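Local coordinates for fructosyl amine: oxygen oxidoreductase (PDB 3DJE), which uses bound FAD to oxidise fructosyl amines with oxygen, a reaction that removes the sugar from glycated amino acids, at residues Thr34-Tyr39 with Ala200-Gly205; Val188-Ile191 with Asp196-Gly199; Leu215-Gly218 with Gln223-Asp226. All blocks are in the same frame, centred on the assembly; numbering follows the deposited sequence.

All three contacts are buried where they touch; contact 3 is nearest the centre of the chain (about 16 Å between centres) and contact 2 farthest (about 26 Å). Contacts 1 and 3 lie against FAD, whereas contact 2 lies within the hairpin whose second strand, 196-202, also serves contact 1: there its later part faces strand 33-37 of the parallel sheet. Contact 3 begins at the end of strand 212-215 of that sheet and reaches the hairpin through Phe-224 and Leu-190. Contact 2 is held by backbone hydrogen bonds and has a charged, partly exposed flank; contacts 1 and 3 are joined across by apolar groups alone, leaving polar recognition in contact 1 to the carboxylate that binds ribose.

Contact 1. Residues Thr34-Tyr39 with Ala200-Gly205; sequences TVLDPY and AVTADG. Unlike the reference sequence in segment 200-205: Ala-203 (reference Gly). With FAD (flavin-adenine dinucleotide), chain C.
Leu-36 and Thr-202 meet through methyl groups, with Leu-36 CD1 3.7 Å from Thr-202 CG2 and the two side chains crossing at about a right angle. Leu-36 CD1 also lies 4.4 Å from Ala-200 CB. These buried apolar touches are the whole direct contact, and no hydrogen bond spans the segments. Threonine suits its place because its two branches divide the work: CG2 takes the apolar side, while OG1 receives a hydrogen bond from Trp-208 NE1.

Polar interactions gather on Asp-37, the next residue of strand 33-37. With CG anti to the backbone N (chi1 -162°), its carboxylate reaches both ribose hydroxyls of FAD: OD1 accepts from FAD O2B at 2.7 Å and OD2 from FAD O3B at 2.7 Å. OD1 also accepts from Tyr-39 N at 3.0 Å through its anti lone pair, making an Asx turn, and Ala-14 N binds OD2. Van der Waals contact is added by Pro-38 CD, 3.2 Å from FAD N3A.

An acidic residue ending the second strand of a Rossmann-type fold is a familiar ribose anchor. Two backbone amides fix this carboxylate and would probably stabilise its negative charge, while the leucine beside it makes a small apolar contact with strand 196-202.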
loop_
_atom_site.group_PDB
_atom_site.type_symbol
_atom_site.label_atom_id
_atom_site.label_comp_id
_atom_site.label_asym_id
_atom_site.label_seq_id
_atom_site.Cartn_x
_atom_site.Cartn_y
_atom_site.Cartn_z
ATOM N N THR A 34 -9.216 -7.553 19.902
ATOM C CA THR A 34 -9.379 -8.694 19.006
ATOM C C THR A 34 -9.293 -8.211 17.567
ATOM O O THR A 34 -9.885 -7.186 17.216
ATOM C CB THR A 34 -10.737 -9.398 19.234
ATOM O OG1 THR A 34 -10.814 -9.849 20.594
ATOM C CG2 THR A 34 -10.884 -10.612 18.331
ATOM N N VAL A 35 -8.554 -8.945 16.743
ATOM C CA VAL A 35 -8.443 -8.619 15.320
ATOM C C VAL A 35 -9.016 -9.768 14.500
ATOM O O VAL A 35 -8.661 -10.936 14.735
ATOM C CB VAL A 35 -6.968 -8.365 14.893
ATOM C CG1 VAL A 35 -6.903 -7.874 13.431
ATOM C CG2 VAL A 35 -6.292 -7.335 15.807
ATOM N N LEU A 36 -9.852 -9.418 13.519
ATOM C CA LEU A 36 -10.512 -10.402 12.640
ATOM C C LEU A 36 -10.042 -10.267 11.201
ATOM O O LEU A 36 -10.053 -9.174 10.642
ATOM C CB LEU A 36 -12.036 -10.180 12.653
ATOM C CG LEU A 36 -12.757 -10.253 14.000
ATOM C CD1 LEU A 36 -14.215 -9.818 13.817
ATOM C CD2 LEU A 36 -12.675 -11.651 14.594
ATOM N N ASP A 37 -9.679 -11.383 10.581
ATOM C CA ASP A 37 -9.284 -11.356 9.157
ATOM C C ASP A 37 -9.595 -12.717 8.516
ATOM O O ASP A 37 -9.349 -13.736 9.137
ATOM C CB ASP A 37 -7.783 -11.041 9.066
ATOM C CG ASP A 37 -7.348 -10.568 7.687
ATOM O OD1 ASP A 37 -7.403 -11.369 6.727
ATOM O OD2 ASP A 37 -6.943 -9.392 7.559
ATOM N N PRO A 38 -10.135 -12.732 7.274
ATOM C CA PRO A 38 -10.485 -13.978 6.590
ATOM C C PRO A 38 -9.280 -14.808 6.128
ATOM O O PRO A 38 -9.459 -15.965 5.718
ATOM C CB PRO A 38 -11.302 -13.501 5.375
ATOM C CG PRO A 38 -10.848 -12.126 5.111
ATOM C CD PRO A 38 -10.490 -11.550 6.474
ATOM N N TYR A 39 -8.078 -14.237 6.208
ATOM C CA TYR A 39 -6.849 -14.959 5.856
ATOM C C TYR A 39 -5.885 -15.042 7.049
ATOM O O TYR A 39 -5.862 -14.138 7.879
ATOM C CB TYR A 39 -6.136 -14.280 4.682
ATOM C CG TYR A 39 -6.876 -14.351 3.368
ATOM C CD1 TYR A 39 -6.503 -15.273 2.388
ATOM C CD2 TYR A 39 -7.939 -13.491 3.096
ATOM C CE1 TYR A 39 -7.188 -15.343 1.169
ATOM C CE2 TYR A 39 -8.645 -13.565 1.877
ATOM C CZ TYR A 39 -8.251 -14.492 0.926
ATOM O OH TYR A 39 -8.926 -14.561 -0.281
ATOM N N ALA A 200 -19.058 -6.700 15.242
ATOM C CA ALA A 200 -19.157 -7.388 13.943
ATOM C C ALA A 200 -19.650 -8.814 14.088
ATOM O O ALA A 200 -19.542 -9.418 15.156
ATOM C CB ALA A 200 -17.798 -7.412 13.249
ATOM N N VAL A 201 -20.168 -9.349 12.992
ATOM C CA VAL A 201 -20.536 -10.770 12.941
ATOM C C VAL A 201 -19.642 -11.436 11.908
ATOM O O VAL A 201 -19.488 -10.910 10.799
ATOM C CB VAL A 201 -22.001 -10.959 12.528
ATOM C CG1 VAL A 201 -22.376 -12.443 12.528
ATOM C CG2 VAL A 201 -22.932 -10.170 13.452
ATOM N N THR A 202 -19.078 -12.597 12.261
ATOM C CA THR A 202 -18.234 -13.351 11.320
ATOM C C THR A 202 -19.019 -14.477 10.634
ATOM O O THR A 202 -20.113 -14.836 11.092
ATOM C CB THR A 202 -16.947 -13.882 11.981
ATOM O OG1 THR A 202 -17.277 -14.541 13.210
ATOM C CG2 THR A 202 -16.004 -12.713 12.298
ATOM N N ALA A 203 -18.459 -15.012 9.550
ATOM C CA ALA A 203 -19.157 -15.980 8.691
ATOM C C ALA A 203 -19.463 -17.317 9.372
ATOM O O ALA A 203 -20.286 -18.094 8.849
ATOM C CB ALA A 203 -18.355 -16.230 7.433
ATOM N N ASP A 204 -18.766 -17.612 10.475
ATOM C CA ASP A 204 -19.082 -18.783 11.321
ATOM C C ASP A 204 -20.304 -18.550 12.217
ATOM O O ASP A 204 -20.679 -19.418 13.023
ATOM C CB ASP A 204 -17.877 -19.207 12.176
ATOM C CG ASP A 204 -17.410 -18.127 13.121
ATOM O OD1 ASP A 204 -17.847 -16.952 12.956
ATOM O OD2 ASP A 204 -16.608 -18.439 14.049
ATOM N N GLY A 205 -20.936 -17.387 12.068
ATOM C CA GLY A 205 -22.071 -17.032 12.904
ATOM C C GLY A 205 -21.658 -16.795 14.345
ATOM O O GLY A 205 -22.264 -17.350 15.290
HETATM P PA FAD C . -4.409 -4.155 3.521
HETATM O O1A FAD C . -3.040 -4.274 4.034
HETATM O O2A FAD C . -4.700 -4.647 2.139
HETATM O O5B FAD C . -5.303 -4.887 4.601
HETATM C C5B FAD C . -6.706 -5.109 4.430
HETATM C C4B FAD C . -7.071 -6.319 5.299
HETATM O O4B FAD C . -8.510 -6.340 5.262
HETATM C C3B FAD C . -6.577 -7.599 4.584
HETATM O O3B FAD C . -5.663 -8.335 5.412
HETATM C C2B FAD C . -7.892 -8.362 4.358
HETATM O O2B FAD C . -7.742 -9.803 4.558
HETATM C C1B FAD C . -8.842 -7.689 5.388
HETATM N N9A FAD C . -10.245 -8.070 5.040
HETATM C C8A FAD C . -10.813 -8.166 3.819
HETATM N N7A FAD C . -12.083 -8.600 3.962
HETATM C C5A FAD C . -12.309 -8.778 5.272
HETATM C C6A FAD C . -13.408 -9.220 6.015
HETATM N N6A FAD C . -14.551 -9.586 5.388
HETATM N N1A FAD C . -13.300 -9.284 7.357
HETATM C C2A FAD C . -12.171 -8.934 7.984
HETATM N N3A FAD C . -11.100 -8.512 7.304
HETATM C C4A FAD C . -11.153 -8.429 5.953
HETATM N N1 FAD C . 2.862 1.600 -0.290
HETATM C C2 FAD C . 4.089 2.142 0.086
HETATM O O2 FAD C . 4.202 2.850 1.088
HETATM N N3 FAD C . 5.212 1.877 -0.700
HETATM C C4 FAD C . 5.135 1.099 -1.850
HETATM O O4 FAD C . 6.153 0.882 -2.520
HETATM C C4X FAD C . 3.889 0.576 -2.227
HETATM N N5 FAD C . 3.772 -0.193 -3.383
HETATM C C5X FAD C . 2.574 -0.850 -3.649
HETATM C C6 FAD C . 2.540 -1.777 -4.686
HETATM C C7 FAD C . 1.375 -2.486 -4.951
HETATM C C7M FAD C . 1.389 -3.478 -6.123
HETATM C C8 FAD C . 0.242 -2.292 -4.162
HETATM C C8M FAD C . -1.028 -3.140 -4.412
HETATM C C9 FAD C . 0.288 -1.369 -3.108
HETATM C C9A FAD C . 1.460 -0.651 -2.837
HETATM N N10 FAD C . 1.532 0.292 -1.793
HETATM C C10 FAD C . 2.768 0.833 -1.440
HETATM C "C1'" FAD C . 0.322 0.695 -1.063
HETATM C "C2'" FAD C . 0.197 -0.119 0.226
HETATM O "O2'" FAD C . 0.526 -1.501 -0.034
HETATM C "C3'" FAD C . -1.229 0.001 0.756
HETATM O "O3'" FAD C . -1.624 1.388 0.741
HETATM C "C4'" FAD C . -1.354 -0.501 2.199
HETATM O "O4'" FAD C . -0.691 -1.751 2.385
HETATM C "C5'" FAD C . -2.840 -0.666 2.537
HETATM O "O5'" FAD C . -2.980 -1.082 3.906
HETATM P P FAD C . -4.432 -1.406 4.502
HETATM O O1P FAD C . -5.333 -0.243 4.245
HETATM O O2P FAD C . -4.200 -1.886 5.880
HETATM O O3P FAD C . -4.966 -2.647 3.630
#

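Contact 2. Residues Val188-Ile191 with Asp196-Gly199; sequences VTLI and DVKG
Ile-191 and Gly-199 make the tight part of this contact. Ile-191 N donates to Gly-199 O at 2.9 Å, nearly straight at the hydrogen (170°) but from above the carbonyl plane. At the same strand edge Ile-191 O accepts from Lys-198 N at 2.8 Å, this time in the carbonyl plane. One residue thus uses both of its polar backbone atoms on two successive partners. The same Ile-191 O receives a CA-H...O contact from Val-197 CA at 3.2 Å, so that a single oxygen gathers two donors.

Gly-199 has a positive phi of 140°, a shape that glycine adopts readily, and having no side chain it lets Ile-191 CD1 lie 3.8 Å from Gly-199 C. The branched isoleucine covers the strand with its other arm too: Ile-191 CG2 rests 3.8 Å from Lys-198 CB, the two side chains crossing at about a right angle. On the buried flank Leu-190 CB approaches Val-197 CG1 more loosely, at 4.1 Å, and Leu-190 goes on to pack on Phe-224.

The looser side is that of the partly exposed Lys-198, whose CB packs on Ile-191 before the chain bends at chi2 (-52°) and leads away, so that NZ forms a salt bridge 2.9 Å from Asp-196 OD2. That oxygen is also hydrogen-bonded to Ser-355, which ties the hairpin to the loop just before parallel strand 356-360.

The arrangement is a beta hairpin of strands 187-193 and 196-202, with a classic beta bulge where Val-188 and Thr-189 face Val-201. Strand 206-209 completes a three-stranded antiparallel meander, the familiar crossover between the third and fourth parallel strands of FAD-binding Rossmann-type folds.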
loop_
_atom_site.group_PDB
_atom_site.type_symbol
_atom_site.label_atom_id
_atom_site.label_comp_id
_atom_site.label_asym_id
_atom_site.label_seq_id
_atom_site.Cartn_x
_atom_site.Cartn_y
_atom_site.Cartn_z
ATOM N N VAL A 188 -18.958 -10.586 8.079
ATOM C CA VAL A 188 -20.040 -10.552 7.082
ATOM C C VAL A 188 -20.924 -9.316 7.199
ATOM O O VAL A 188 -21.587 -8.931 6.230
ATOM C CB VAL A 188 -20.919 -11.830 7.073
ATOM C CG1 VAL A 188 -20.057 -13.060 6.718
ATOM C CG2 VAL A 188 -21.656 -12.004 8.403
ATOM N N THR A 189 -20.951 -8.726 8.394
ATOM C CA THR A 189 -21.608 -7.432 8.610
ATOM C C THR A 189 -21.117 -6.822 9.903
ATOM O O THR A 189 -20.709 -7.535 10.805
ATOM C CB THR A 189 -23.157 -7.564 8.676
ATOM O OG1 THR A 189 -23.747 -6.256 8.739
ATOM C CG2 THR A 189 -23.605 -8.399 9.879
ATOM N N LEU A 190 -21.124 -5.493 9.970
ATOM C CA LEU A 190 -21.011 -4.844 11.271
ATOM C C LEU A 190 -22.361 -4.989 11.984
ATOM O O LEU A 190 -23.396 -5.275 11.344
ATOM C CB LEU A 190 -20.638 -3.358 11.097
ATOM C CG LEU A 190 -19.318 -3.098 10.349
ATOM C CD1 LEU A 190 -19.106 -1.594 10.148
ATOM C CD2 LEU A 190 -18.130 -3.726 11.087
ATOM N N ILE A 191 -22.336 -4.824 13.301
ATOM C CA ILE A 191 -23.553 -4.846 14.112
ATOM C C ILE A 191 -24.111 -3.434 14.207
ATOM O O ILE A 191 -23.510 -2.589 14.845
ATOM C CB ILE A 191 -23.296 -5.383 15.539
ATOM C CG1 ILE A 191 -22.775 -6.827 15.492
ATOM C CG2 ILE A 191 -24.581 -5.310 16.397
ATOM C CD1 ILE A 191 -22.227 -7.307 16.848
ATOM N N ASP A 196 -25.681 3.081 15.992
ATOM C CA ASP A 196 -24.262 2.944 16.289
ATOM C C ASP A 196 -23.796 1.580 15.784
ATOM O O ASP A 196 -24.618 0.713 15.461
ATOM C CB ASP A 196 -24.049 3.060 17.803
ATOM C CG ASP A 196 -22.592 3.264 18.194
ATOM O OD1 ASP A 196 -21.764 3.557 17.322
ATOM O OD2 ASP A 196 -22.302 3.138 19.404
ATOM N N VAL A 197 -22.478 1.422 15.687
ATOM C CA VAL A 197 -21.857 0.125 15.385
ATOM C C VAL A 197 -21.367 -0.488 16.687
ATOM O O VAL A 197 -20.568 0.127 17.407
ATOM C CB VAL A 197 -20.689 0.282 14.397
ATOM C CG1 VAL A 197 -19.850 -1.024 14.350
ATOM C CG2 VAL A 197 -21.240 0.651 13.016
ATOM N N LYS A 198 -21.845 -1.699 16.975
ATOM C CA LYS A 198 -21.601 -2.365 18.260
ATOM C C LYS A 198 -20.603 -3.512 18.178
ATOM O O LYS A 198 -20.375 -4.202 19.171
ATOM C CB LYS A 198 -22.920 -2.888 18.874
ATOM C CG LYS A 198 -23.983 -1.814 19.158
ATOM C CD LYS A 198 -23.455 -0.645 19.973
ATOM C CE LYS A 198 -24.594 0.312 20.330
ATOM N NZ LYS A 198 -24.093 1.535 21.039
ATOM N N GLY A 199 -20.018 -3.703 16.996
ATOM C CA GLY A 199 -19.073 -4.808 16.745
ATOM C C GLY A 199 -19.302 -5.397 15.368
ATOM O O GLY A 199 -19.694 -4.681 14.432
#

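Contact 3. Residues Leu215-Gly218 with Gln223-Asp226; sequences LCAG and QFLD. With FAD (flavin-adenine dinucleotide), chain C.
Where the fourth parallel strand of the Rossmann-type sheet, 212-215, runs out beside FAD, Leu-215 and Ala-217 meet Phe-224 and Leu-225 of the loop that follows. The strand end is fixed by its neighbours: Leu-215 makes backbone hydrogen bonds with Val-357 and Gly-359, and Cys-216 with Val-12. Across the contact itself there is no hydrogen bond, and buried carbon atoms do all the touching.

Phe-224 is the main partner. With CG anti to the backbone N (chi1 -178°), the two methyls of Leu-215 split between partners: CD1 comes within 4.0 Å of Phe-224 CD2, while CD2 reaches Leu-225 CB at 4.3 Å. Further along the same side of the ring, Ala-217 CB lies 4.0 Å from Phe-224 CE2; both this methyl and Leu-215 CD1 approach obliquely, neither squarely over the face nor at the rim. A small alanine suits this place because Ala-217 CB is also 3.9 Å from FAD O4B, which leaves little space for a larger side chain between the phenyl group and the cofactor. Leu-225 continues the apolar layer onto Leu-356 and Leu-358 of the adjacent strand, and Phe-224 also packs on Val-187 of the antiparallel hairpin.

At Gly-218 a side chain would run into FAD O3P, the bridging oxygen of the pyrophosphate, from which Gly-218 CA is 3.5 Å; the positive phi (58°) also favours glycine.

Gln-223 CB sits over the centre of one face of the phenyl ring, 4.0 Å above its plane. The ring's rim is turned to the adenine, with Phe-224 CZ 3.3 Å from the exocyclic amino nitrogen FAD N6A, which lies near the plane of the ring.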
loop_
_atom_site.group_PDB
_atom_site.type_symbol
_atom_site.label_atom_id
_atom_site.label_comp_id
_atom_site.label_asym_id
_atom_site.label_seq_id
_atom_site.Cartn_x
_atom_site.Cartn_y
_atom_site.Cartn_z
ATOM N N LEU A 215 -12.370 -0.023 11.619
ATOM C CA LEU A 215 -12.516 -0.592 10.288
ATOM C C LEU A 215 -11.222 -0.352 9.504
ATOM O O LEU A 215 -10.920 0.775 9.115
ATOM C CB LEU A 215 -13.740 -0.003 9.596
ATOM C CG LEU A 215 -14.062 -0.547 8.199
ATOM C CD1 LEU A 215 -14.205 -2.066 8.242
ATOM C CD2 LEU A 215 -15.327 0.106 7.683
ATOM N N CYS A 216 -10.478 -1.438 9.300
ATOM C CA CYS A 216 -9.165 -1.400 8.656
ATOM C C CYS A 216 -9.082 -2.476 7.575
ATOM O O CYS A 216 -8.089 -3.186 7.453
ATOM C CB CYS A 216 -8.069 -1.628 9.704
ATOM S SG CYS A 216 -7.967 -0.320 10.925
ATOM N N ALA A 217 -10.138 -2.584 6.779
ATOM C CA ALA A 217 -10.255 -3.640 5.785
ATOM C C ALA A 217 -9.740 -3.270 4.379
ATOM O O ALA A 217 -10.026 -3.975 3.398
ATOM C CB ALA A 217 -11.719 -4.126 5.736
ATOM N N GLY A 218 -8.992 -2.169 4.283
ATOM C CA GLY A 218 -8.332 -1.811 3.038
ATOM C C GLY A 218 -9.318 -1.656 1.906
ATOM O O GLY A 218 -10.348 -0.975 2.060
ATOM N N GLN A 223 -17.415 -2.474 1.689
ATOM C CA GLN A 223 -18.427 -3.530 1.804
ATOM C C GLN A 223 -19.292 -3.311 3.050
ATOM O O GLN A 223 -20.476 -3.658 3.079
ATOM C CB GLN A 223 -17.742 -4.891 1.899
ATOM C CG GLN A 223 -18.723 -6.057 1.845
ATOM C CD GLN A 223 -18.054 -7.375 2.129
ATOM O OE1 GLN A 223 -17.008 -7.692 1.553
ATOM N NE2 GLN A 223 -18.653 -8.156 3.015
ATOM N N PHE A 224 -18.692 -2.732 4.081
ATOM C CA PHE A 224 -19.272 -2.740 5.427
ATOM C C PHE A 224 -20.021 -1.497 5.859
ATOM O O PHE A 224 -20.781 -1.534 6.833
ATOM C CB PHE A 224 -18.163 -3.031 6.435
ATOM C CG PHE A 224 -17.444 -4.307 6.145
ATOM C CD1 PHE A 224 -18.074 -5.527 6.358
ATOM C CD2 PHE A 224 -16.166 -4.292 5.596
ATOM C CE1 PHE A 224 -17.418 -6.718 6.065
ATOM C CE2 PHE A 224 -15.504 -5.477 5.297
ATOM C CZ PHE A 224 -16.122 -6.682 5.534
ATOM N N LEU A 225 -19.788 -0.398 5.142
ATOM C CA LEU A 225 -20.240 0.921 5.536
ATOM C C LEU A 225 -20.476 1.748 4.279
ATOM O O LEU A 225 -19.777 1.565 3.288
ATOM C CB LEU A 225 -19.121 1.592 6.367
ATOM C CG LEU A 225 -19.331 2.946 7.035
ATOM C CD1 LEU A 225 -20.176 2.789 8.275
ATOM C CD2 LEU A 225 -17.996 3.567 7.406
ATOM N N ASP A 226 -21.419 2.685 4.351
ATOM C CA ASP A 226 -21.598 3.672 3.291
ATOM C C ASP A 226 -20.556 4.787 3.410
ATOM O O ASP A 226 -20.686 5.669 4.263
ATOM C CB ASP A 226 -23.013 4.264 3.360
ATOM C CG ASP A 226 -23.321 5.217 2.204
ATOM O OD1 ASP A 226 -22.458 5.454 1.329
ATOM O OD2 ASP A 226 -24.455 5.746 2.176
HETATM P PA FAD C . -4.409 -4.155 3.521
HETATM O O1A FAD C . -3.040 -4.274 4.034
HETATM O O2A FAD C . -4.700 -4.647 2.139
HETATM O O5B FAD C . -5.303 -4.887 4.601
HETATM C C5B FAD C . -6.706 -5.109 4.430
HETATM C C4B FAD C . -7.071 -6.319 5.299
HETATM O O4B FAD C . -8.510 -6.340 5.262
HETATM C C3B FAD C . -6.577 -7.599 4.584
HETATM O O3B FAD C . -5.663 -8.335 5.412
HETATM C C2B FAD C . -7.892 -8.362 4.358
HETATM O O2B FAD C . -7.742 -9.803 4.558
HETATM C C1B FAD C . -8.842 -7.689 5.388
HETATM N N9A FAD C . -10.245 -8.070 5.040
HETATM C C8A FAD C . -10.813 -8.166 3.819
HETATM N N7A FAD C . -12.083 -8.600 3.962
HETATM C C5A FAD C . -12.309 -8.778 5.272
HETATM C C6A FAD C . -13.408 -9.220 6.015
HETATM N N6A FAD C . -14.551 -9.586 5.388
HETATM N N1A FAD C . -13.300 -9.284 7.357
HETATM C C2A FAD C . -12.171 -8.934 7.984
HETATM N N3A FAD C . -11.100 -8.512 7.304
HETATM C C4A FAD C . -11.153 -8.429 5.953
HETATM N N1 FAD C . 2.862 1.600 -0.290
HETATM C C2 FAD C . 4.089 2.142 0.086
HETATM O O2 FAD C . 4.202 2.850 1.088
HETATM N N3 FAD C . 5.212 1.877 -0.700
HETATM C C4 FAD C . 5.135 1.099 -1.850
HETATM O O4 FAD C . 6.153 0.882 -2.520
HETATM C C4X FAD C . 3.889 0.576 -2.227
HETATM N N5 FAD C . 3.772 -0.193 -3.383
HETATM C C5X FAD C . 2.574 -0.850 -3.649
HETATM C C6 FAD C . 2.540 -1.777 -4.686
HETATM C C7 FAD C . 1.375 -2.486 -4.951
HETATM C C7M FAD C . 1.389 -3.478 -6.123
HETATM C C8 FAD C . 0.242 -2.292 -4.162
HETATM C C8M FAD C . -1.028 -3.140 -4.412
HETATM C C9 FAD C . 0.288 -1.369 -3.108
HETATM C C9A FAD C . 1.460 -0.651 -2.837
HETATM N N10 FAD C . 1.532 0.292 -1.793
HETATM C C10 FAD C . 2.768 0.833 -1.440
HETATM C "C1'" FAD C . 0.322 0.695 -1.063
HETATM C "C2'" FAD C . 0.197 -0.119 0.226
HETATM O "O2'" FAD C . 0.526 -1.501 -0.034
HETATM C "C3'" FAD C . -1.229 0.001 0.756
HETATM O "O3'" FAD C . -1.624 1.388 0.741
HETATM C "C4'" FAD C . -1.354 -0.501 2.199
HETATM O "O4'" FAD C . -0.691 -1.751 2.385
HETATM C "C5'" FAD C . -2.840 -0.666 2.537
HETATM O "O5'" FAD C . -2.980 -1.082 3.906
HETATM P P FAD C . -4.432 -1.406 4.502
HETATM O O1P FAD C . -5.333 -0.243 4.245
HETATM O O2P FAD C . -4.200 -1.886 5.880
HETATM O O3P FAD C . -4.966 -2.647 3.630
#